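Local coordinates for 3-oxoacyl-[acyl-carrier-protein] synthase, mitochondrial (Arabidopsis thaliana, PDB 2IX4), which catalyses the condensation steps of mitochondrial fatty acid synthesis, adding two carbons from malonyl-ACP to a growing acyl chain, at residues 30-35 against 61-66; 298-303 against 333-338. One frame throughout, in Å; residues are numbered along the deposited sequence.

Contact 1: 30-35 against 61-66; sequences CGIRGL and VAAFVP
R33 and A62 form the hydrogen-bonded pair at the middle of a small two-stranded antiparallel sheet, in which strands 32-34 and 61-63 run at 143° to one another. R33 N donates to A62 O at 2.9 Å, and A62 N returns a bond to R33 O at 3.0 Å. The non-hydrogen-bonded pairs I32-A63 and G34-V61 flank this exchange. Just beyond the strands, a water lies between G31 O and F64 N, accepting a hydrogen bond from the latter.

I32, V61 and A63 share one face, where I32 divides its branches: CG2 lies 4.0 Å from V61 CB, while CD1 presses on A63 CB at 3.4 Å, closer than usual for two carbons. The I32 side chain is also about 8 Å from that of H359, a predicted catalytic residue. On the face of R33 and A62 the contact becomes a cation-pi stack. R33 CG stands between the backbone N and carbonyl carbon (chi1 64°), and the extended chain lays the guanidinium over the ring of F64, planes 3° apart, with CZ 3.7 Å from the ring centroid. L35 approaches the same ring at its edge, CD2 being 3.6 Å from F64 CZ. R33 NH1 forms a salt bridge with D39 OD2 and a weak bond to G34 O. A leucine in place of R33 would probably leave D39 without its charge partner and the F64 face without its cation. The guanidinium thus serves twice, its flat face meeting an aromatic ring while NH1 meets oxygen acceptors, a combination likely to restrict its rotation.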
ATOM      1  N   CYS A  30     -27.819   8.988  -9.456  1.00 24.19           N
ATOM      2  CA  CYS A  30     -26.735   9.650  -8.737  1.00 24.26           C
ATOM      3  C   CYS A  30     -26.824   9.336  -7.244  1.00 24.14           C
ATOM      4  O   CYS A  30     -27.901   9.428  -6.646  1.00 24.21           O
ATOM      5  CB  CYS A  30     -26.810  11.159  -8.971  1.00 24.23           C
ATOM      6  SG  CYS A  30     -25.514  12.117  -8.181  1.00 25.19           S
ATOM      7  N   GLY A  31     -25.691   8.961  -6.651  1.00 23.96           N
ATOM      8  CA  GLY A  31     -25.653   8.559  -5.245  1.00 23.67           C
ATOM      9  C   GLY A  31     -25.259   9.647  -4.260  1.00 23.70           C
ATOM     10  O   GLY A  31     -25.059   9.363  -3.075  1.00 23.67           O
ATOM     11  N   ILE A  32     -25.154  10.887  -4.740  1.00 23.40           N
ATOM     12  CA  ILE A  32     -24.743  12.023  -3.906  1.00 23.26           C
ATOM     13  C   ILE A  32     -25.917  12.618  -3.122  1.00 23.20           C
ATOM     14  O   ILE A  32     -27.002  12.825  -3.670  1.00 23.17           O
ATOM     15  CB  ILE A  32     -24.103  13.167  -4.752  1.00 23.33           C
ATOM     16  CG1 ILE A  32     -23.053  12.640  -5.751  1.00 23.89           C
ATOM     17  CG2 ILE A  32     -23.579  14.303  -3.849  1.00 23.03           C
ATOM     18  CD1 ILE A  32     -21.739  12.224  -5.170  1.00 25.16           C
ATOM     19  N   ARG A  33     -25.682  12.901  -1.841  1.00 23.13           N
ATOM     20  CA  ARG A  33     -26.643  13.623  -1.008  1.00 23.16           C
ATOM     21  C   ARG A  33     -25.926  14.586  -0.063  1.00 23.12           C
ATOM     22  O   ARG A  33     -24.704  14.544   0.063  1.00 23.20           O
ATOM     23  CB  ARG A  33     -27.539  12.659  -0.223  1.00 23.13           C
ATOM     24  CG  ARG A  33     -26.814  11.776   0.790  1.00 22.95           C
ATOM     25  CD  ARG A  33     -27.807  11.161   1.766  1.00 22.58           C
ATOM     26  NE  ARG A  33     -27.180  10.201   2.674  1.00 22.47           N
ATOM     27  CZ  ARG A  33     -26.519  10.527   3.782  1.00 22.60           C
ATOM     28  NH1 ARG A  33     -26.375  11.800   4.135  1.00 21.37           N
ATOM     29  NH2 ARG A  33     -25.988   9.573   4.537  1.00 22.12           N
ATOM     30  N   GLY A  34     -26.692  15.457   0.589  1.00 23.20           N
ATOM     31  CA  GLY A  34     -26.138  16.390   1.571  1.00 23.40           C
ATOM     32  C   GLY A  34     -25.693  15.702   2.852  1.00 23.50           C
ATOM     33  O   GLY A  34     -26.278  14.694   3.264  1.00 23.30           O
ATOM     34  N   LEU A  35     -24.649  16.245   3.474  1.00 23.64           N
ATOM     35  CA  LEU A  35     -24.145  15.739   4.749  1.00 23.86           C
ATOM     36  C   LEU A  35     -25.093  16.041   5.902  1.00 23.99           C
ATOM     37  O   LEU A  35     -25.760  17.074   5.912  1.00 24.14           O
ATOM     38  CB  LEU A  35     -22.779  16.351   5.075  1.00 23.99           C
ATOM     39  CG  LEU A  35     -21.466  15.805   4.509  1.00 24.20           C
ATOM     40  CD1 LEU A  35     -20.312  16.509   5.197  1.00 23.76           C
ATOM     41  CD2 LEU A  35     -21.337  14.301   4.685  1.00 24.35           C
ATOM     42  N   VAL A  61     -21.450  17.691   0.923  1.00 18.87           N
ATOM     43  CA  VAL A  61     -22.036  16.672   0.045  1.00 18.54           C
ATOM     44  C   VAL A  61     -21.124  15.449  -0.005  1.00 18.65           C
ATOM     45  O   VAL A  61     -19.903  15.573   0.116  1.00 18.66           O
ATOM     46  CB  VAL A  61     -22.310  17.201  -1.406  1.00 18.55           C
ATOM     47  CG1 VAL A  61     -23.384  18.290  -1.405  1.00 18.17           C
ATOM     48  CG2 VAL A  61     -21.027  17.711  -2.078  1.00 18.50           C
ATOM     49  N   ALA A  62     -21.721  14.269  -0.164  1.00 18.57           N
ATOM     50  CA  ALA A  62     -20.959  13.026  -0.255  1.00 18.62           C
ATOM     51  C   ALA A  62     -21.810  11.916  -0.862  1.00 18.87           C
ATOM     52  O   ALA A  62     -23.038  12.019  -0.897  1.00 18.95           O
ATOM     53  CB  ALA A  62     -20.426  12.613   1.122  1.00 18.54           C
ATOM     54  N   ALA A  63     -21.150  10.866  -1.343  1.00 19.04           N
ATOM     55  CA  ALA A  63     -21.839   9.725  -1.938  1.00 19.36           C
ATOM     56  C   ALA A  63     -21.723   8.508  -1.035  1.00 19.42           C
ATOM     57  O   ALA A  63     -20.629   7.992  -0.821  1.00 19.37           O
ATOM     58  CB  ALA A  63     -21.272   9.432  -3.303  1.00 19.45           C
ATOM     59  N   PHE A  64     -22.864   8.047  -0.526  1.00 19.85           N
ATOM     60  CA  PHE A  64     -22.904   7.036   0.528  1.00 20.04           C
ATOM     61  C   PHE A  64     -23.387   5.677   0.047  1.00 20.24           C
ATOM     62  O   PHE A  64     -24.335   5.583  -0.734  1.00 20.29           O
ATOM     63  CB  PHE A  64     -23.839   7.486   1.660  1.00 20.18           C
ATOM     64  CG  PHE A  64     -23.367   8.704   2.405  1.00 20.27           C
ATOM     65  CD1 PHE A  64     -23.741   9.977   1.987  1.00 20.21           C
ATOM     66  CD2 PHE A  64     -22.571   8.576   3.537  1.00 20.41           C
ATOM     67  CE1 PHE A  64     -23.317  11.112   2.678  1.00 20.24           C
ATOM     68  CE2 PHE A  64     -22.144   9.701   4.236  1.00 20.71           C
ATOM     69  CZ  PHE A  64     -22.515  10.973   3.799  1.00 20.63           C
ATOM     70  N   VAL A  65     -22.748   4.624   0.546  1.00 20.37           N
ATOM     71  CA  VAL A  65     -23.266   3.269   0.395  1.00 20.54           C
ATOM     72  C   VAL A  65     -24.582   3.160   1.175  1.00 20.72           C
ATOM     73  O   VAL A  65     -24.631   3.530   2.348  1.00 20.48           O
ATOM     74  CB  VAL A  65     -22.251   2.225   0.925  1.00 20.50           C
ATOM     75  CG1 VAL A  65     -22.912   0.859   1.107  1.00 20.25           C
ATOM     76  CG2 VAL A  65     -21.040   2.135   0.001  1.00 20.52           C
ATOM     77  N   PRO A  66     -25.657   2.670   0.521  1.00 21.13           N
ATOM     78  CA  PRO A  66     -26.910   2.437   1.241  1.00 21.35           C
ATOM     79  C   PRO A  66     -26.843   1.204   2.146  1.00 21.53           C
ATOM     80  O   PRO A  66     -26.552   0.097   1.677  1.00 21.60           O
ATOM     81  CB  PRO A  66     -27.933   2.234   0.117  1.00 21.29           C
ATOM     82  CG  PRO A  66     -27.147   1.719  -1.022  1.00 21.47           C
ATOM     83  CD  PRO A  66     -25.771   2.327  -0.910  1.00 21.18           C
TER
HETATM   84  O   HOH W   1     -26.012   8.579  -0.884  1.00 30.06           O

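Contact 2: 298-303 against 333-338; sequences LAMTRA and RAIKTV
M300 reaches across to A334, I335 and V338 in a helix-helix packing within the thiolase-like fold of the ketosynthase. The helices, 294-307 and 325-339, run in broadly the same direction, their segments inclined at 37° with axes 10.0 Å apart at closest approach. That spacing is wide enough for a single long side chain to do most of the bridging.

The apolar contacts converge on the methionine methyl. The M300 chain bends at its last torsion (chi3 -83°), which turns CE in among the side chains of the facing helix. There M300 CE lies 3.8 Å from A334 CB, a small methyl that lets the methionine come close to the helix backbone. V338 CG2 meets M300 CE at 3.8 Å and also packs against M300 CB, so this valine branch lies alongside the methionine chain. I335 points its CB away from the partner helix, yet its CG1 is still 4.2 Å from M300 CE. The same I335 side chain is about 8 Å from that of H320, a predicted active-site residue. At the margin, T301 OG1 approaches V338 CG2 at 4.1 Å. Behind M300 stand M413, N415 and S425 of the central sheet, so its side chain is wedged between that sheet and helix 325-339.

Polar interactions keep to each helix or lead elsewhere. T301 OG1 hydrogen-bonds to V297 O on its own helix, and R302 NH1 hydrogen-bonds to Q169 O of the second subunit. On the other helix, R333 O accepts two hydrogens from one residue: T337 N and T337 OG1 approach opposite faces of its carbonyl plane, OG1 at 3.1 Å and 35° out of that plane.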
ATOM      1  N   LEU A 298       1.764   8.988 -20.612  1.00 18.06           N
ATOM      2  CA  LEU A 298       2.657   7.845 -20.427  1.00 18.13           C
ATOM      3  C   LEU A 298       1.910   6.596 -19.973  1.00 18.12           C
ATOM      4  O   LEU A 298       2.121   5.516 -20.515  1.00 18.21           O
ATOM      5  CB  LEU A 298       3.779   8.184 -19.442  1.00 18.07           C
ATOM      6  CG  LEU A 298       4.926   9.052 -19.967  1.00 17.93           C
ATOM      7  CD1 LEU A 298       5.869   9.434 -18.833  1.00 17.60           C
ATOM      8  CD2 LEU A 298       5.689   8.333 -21.078  1.00 17.83           C
ATOM      9  N   ALA A 299       1.025   6.757 -18.994  1.00 18.22           N
ATOM     10  CA  ALA A 299       0.261   5.638 -18.445  1.00 18.47           C
ATOM     11  C   ALA A 299      -0.625   4.975 -19.500  1.00 18.62           C
ATOM     12  O   ALA A 299      -0.686   3.744 -19.585  1.00 18.88           O
ATOM     13  CB  ALA A 299      -0.571   6.100 -17.254  1.00 18.30           C
ATOM     14  N   MET A 300      -1.308   5.798 -20.294  1.00 18.79           N
ATOM     15  CA  MET A 300      -2.174   5.315 -21.374  1.00 18.90           C
ATOM     16  C   MET A 300      -1.371   4.667 -22.505  1.00 18.85           C
ATOM     17  O   MET A 300      -1.740   3.602 -23.008  1.00 18.81           O
ATOM     18  CB  MET A 300      -3.044   6.456 -21.918  1.00 18.95           C
ATOM     19  CG  MET A 300      -4.152   6.902 -20.970  1.00 19.50           C
ATOM     20  SD  MET A 300      -5.325   8.041 -21.728  1.00 20.03           S
ATOM     21  CE  MET A 300      -4.467   9.606 -21.553  1.00 18.69           C
ATOM     22  N   THR A 301      -0.276   5.316 -22.893  1.00 18.80           N
ATOM     23  CA  THR A 301       0.609   4.803 -23.934  1.00 18.99           C
ATOM     24  C   THR A 301       1.202   3.442 -23.559  1.00 18.82           C
ATOM     25  O   THR A 301       1.288   2.538 -24.400  1.00 18.68           O
ATOM     26  CB  THR A 301       1.738   5.812 -24.237  1.00 18.99           C
ATOM     27  OG1 THR A 301       1.151   7.044 -24.668  1.00 19.91           O
ATOM     28  CG2 THR A 301       2.655   5.298 -25.332  1.00 19.73           C
ATOM     29  N   ARG A 302       1.590   3.304 -22.293  1.00 18.67           N
ATOM     30  CA  ARG A 302       2.199   2.074 -21.789  1.00 18.53           C
ATOM     31  C   ARG A 302       1.223   0.901 -21.761  1.00 18.80           C
ATOM     32  O   ARG A 302       1.597  -0.222 -22.094  1.00 18.67           O
ATOM     33  CB  ARG A 302       2.834   2.308 -20.417  1.00 18.37           C
ATOM     34  CG  ARG A 302       4.202   2.980 -20.522  1.00 17.13           C
ATOM     35  CD  ARG A 302       4.595   3.718 -19.258  1.00 16.00           C
ATOM     36  NE  ARG A 302       5.849   4.452 -19.447  1.00 14.52           N
ATOM     37  CZ  ARG A 302       6.467   5.163 -18.507  1.00 14.70           C
ATOM     38  NH1 ARG A 302       5.957   5.252 -17.284  1.00 13.90           N
ATOM     39  NH2 ARG A 302       7.603   5.790 -18.791  1.00 13.91           N
ATOM     40  N   ALA A 303      -0.024   1.172 -21.379  1.00 19.18           N
ATOM     41  CA  ALA A 303      -1.080   0.160 -21.398  1.00 19.70           C
ATOM     42  C   ALA A 303      -1.373  -0.310 -22.827  1.00 20.18           C
ATOM     43  O   ALA A 303      -1.540  -1.506 -23.069  1.00 20.30           O
ATOM     44  CB  ALA A 303      -2.344   0.695 -20.733  1.00 19.55           C
ATOM     45  N   ARG A 333      -6.855  16.875 -22.289  1.00 20.59           N
ATOM     46  CA  ARG A 333      -5.692  17.210 -23.107  1.00 21.12           C
ATOM     47  C   ARG A 333      -4.858  15.960 -23.405  1.00 21.09           C
ATOM     48  O   ARG A 333      -4.416  15.751 -24.537  1.00 21.12           O
ATOM     49  CB  ARG A 333      -4.848  18.253 -22.377  1.00 21.30           C
ATOM     50  CG  ARG A 333      -4.068  19.185 -23.277  1.00 23.14           C
ATOM     51  CD  ARG A 333      -3.570  20.404 -22.506  1.00 25.60           C
ATOM     52  NE  ARG A 333      -4.660  21.294 -22.096  1.00 27.13           N
ATOM     53  CZ  ARG A 333      -4.992  21.565 -20.834  1.00 27.61           C
ATOM     54  NH1 ARG A 333      -4.320  21.029 -19.822  1.00 28.06           N
ATOM     55  NH2 ARG A 333      -5.999  22.391 -20.583  1.00 27.75           N
ATOM     56  N   ALA A 334      -4.669  15.127 -22.383  1.00 21.26           N
ATOM     57  CA  ALA A 334      -3.910  13.884 -22.499  1.00 21.47           C
ATOM     58  C   ALA A 334      -4.598  12.858 -23.404  1.00 21.70           C
ATOM     59  O   ALA A 334      -3.931  12.162 -24.173  1.00 21.56           O
ATOM     60  CB  ALA A 334      -3.655  13.293 -21.122  1.00 21.51           C
ATOM     61  N   ILE A 335      -5.927  12.770 -23.308  1.00 21.92           N
ATOM     62  CA  ILE A 335      -6.718  11.899 -24.185  1.00 22.20           C
ATOM     63  C   ILE A 335      -6.604  12.357 -25.646  1.00 22.51           C
ATOM     64  O   ILE A 335      -6.505  11.529 -26.554  1.00 22.66           O
ATOM     65  CB  ILE A 335      -8.201  11.793 -23.723  1.00 22.23           C
ATOM     66  CG1 ILE A 335      -8.285  11.056 -22.382  1.00 21.93           C
ATOM     67  CG2 ILE A 335      -9.060  11.076 -24.773  1.00 21.94           C
ATOM     68  CD1 ILE A 335      -9.637  11.166 -21.675  1.00 22.43           C
ATOM     69  N   LYS A 336      -6.596  13.671 -25.861  1.00 22.89           N
ATOM     70  CA  LYS A 336      -6.350  14.242 -27.188  1.00 23.34           C
ATOM     71  C   LYS A 336      -4.971  13.888 -27.735  1.00 23.42           C
ATOM     72  O   LYS A 336      -4.825  13.642 -28.932  1.00 23.58           O
ATOM     73  CB  LYS A 336      -6.524  15.765 -27.181  1.00 23.44           C
ATOM     74  CG  LYS A 336      -7.679  16.268 -28.042  1.00 24.33           C
ATOM     75  CD  LYS A 336      -7.710  17.793 -28.142  1.00 25.00           C
ATOM     76  CE  LYS A 336      -6.676  18.319 -29.130  1.00 25.95           C
ATOM     77  NZ  LYS A 336      -6.809  19.786 -29.367  1.00 26.90           N
ATOM     78  N   THR A 337      -3.966  13.875 -26.864  1.00 23.64           N
ATOM     79  CA  THR A 337      -2.587  13.581 -27.265  1.00 23.91           C
ATOM     80  C   THR A 337      -2.398  12.102 -27.628  1.00 23.95           C
ATOM     81  O   THR A 337      -1.712  11.775 -28.597  1.00 23.91           O
ATOM     82  CB  THR A 337      -1.576  14.016 -26.171  1.00 23.94           C
ATOM     83  OG1 THR A 337      -1.699  15.425 -25.940  1.00 23.94           O
ATOM     84  CG2 THR A 337      -0.138  13.708 -26.585  1.00 24.04           C
ATOM     85  N   VAL A 338      -3.022  11.217 -26.858  1.00 24.16           N
ATOM     86  CA  VAL A 338      -2.874   9.779 -27.062  1.00 24.36           C
ATOM     87  C   VAL A 338      -3.663   9.285 -28.278  1.00 24.81           C
ATOM     88  O   VAL A 338      -3.172   8.464 -29.056  1.00 24.73           O
ATOM     89  CB  VAL A 338      -3.277   8.987 -25.789  1.00 24.36           C
ATOM     90  CG1 VAL A 338      -3.343   7.487 -26.063  1.00 23.95           C
ATOM     91  CG2 VAL A 338      -2.299   9.273 -24.659  1.00 23.95           C
TER

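From the N terminus, the chain first closes contact 1, where strand 61-63 returns to strand 32-34 after a 25-residue excursion that carries helix 47-55. Far downstream, contact 2 closes around 29 residues that include strand 316-318 and H320, bringing helix 325-339 back beside helix 294-307. The two closures follow one another in series, neither nested nor crossed, and their centres lie 31 Å apart. Contact 1 fastens an excursion of the N-terminal half through backbone pairing, whereas contact 2 joins two helices of the C-terminal half through side chains. The pair illustrates how one enzyme can close loops of similar length by different means.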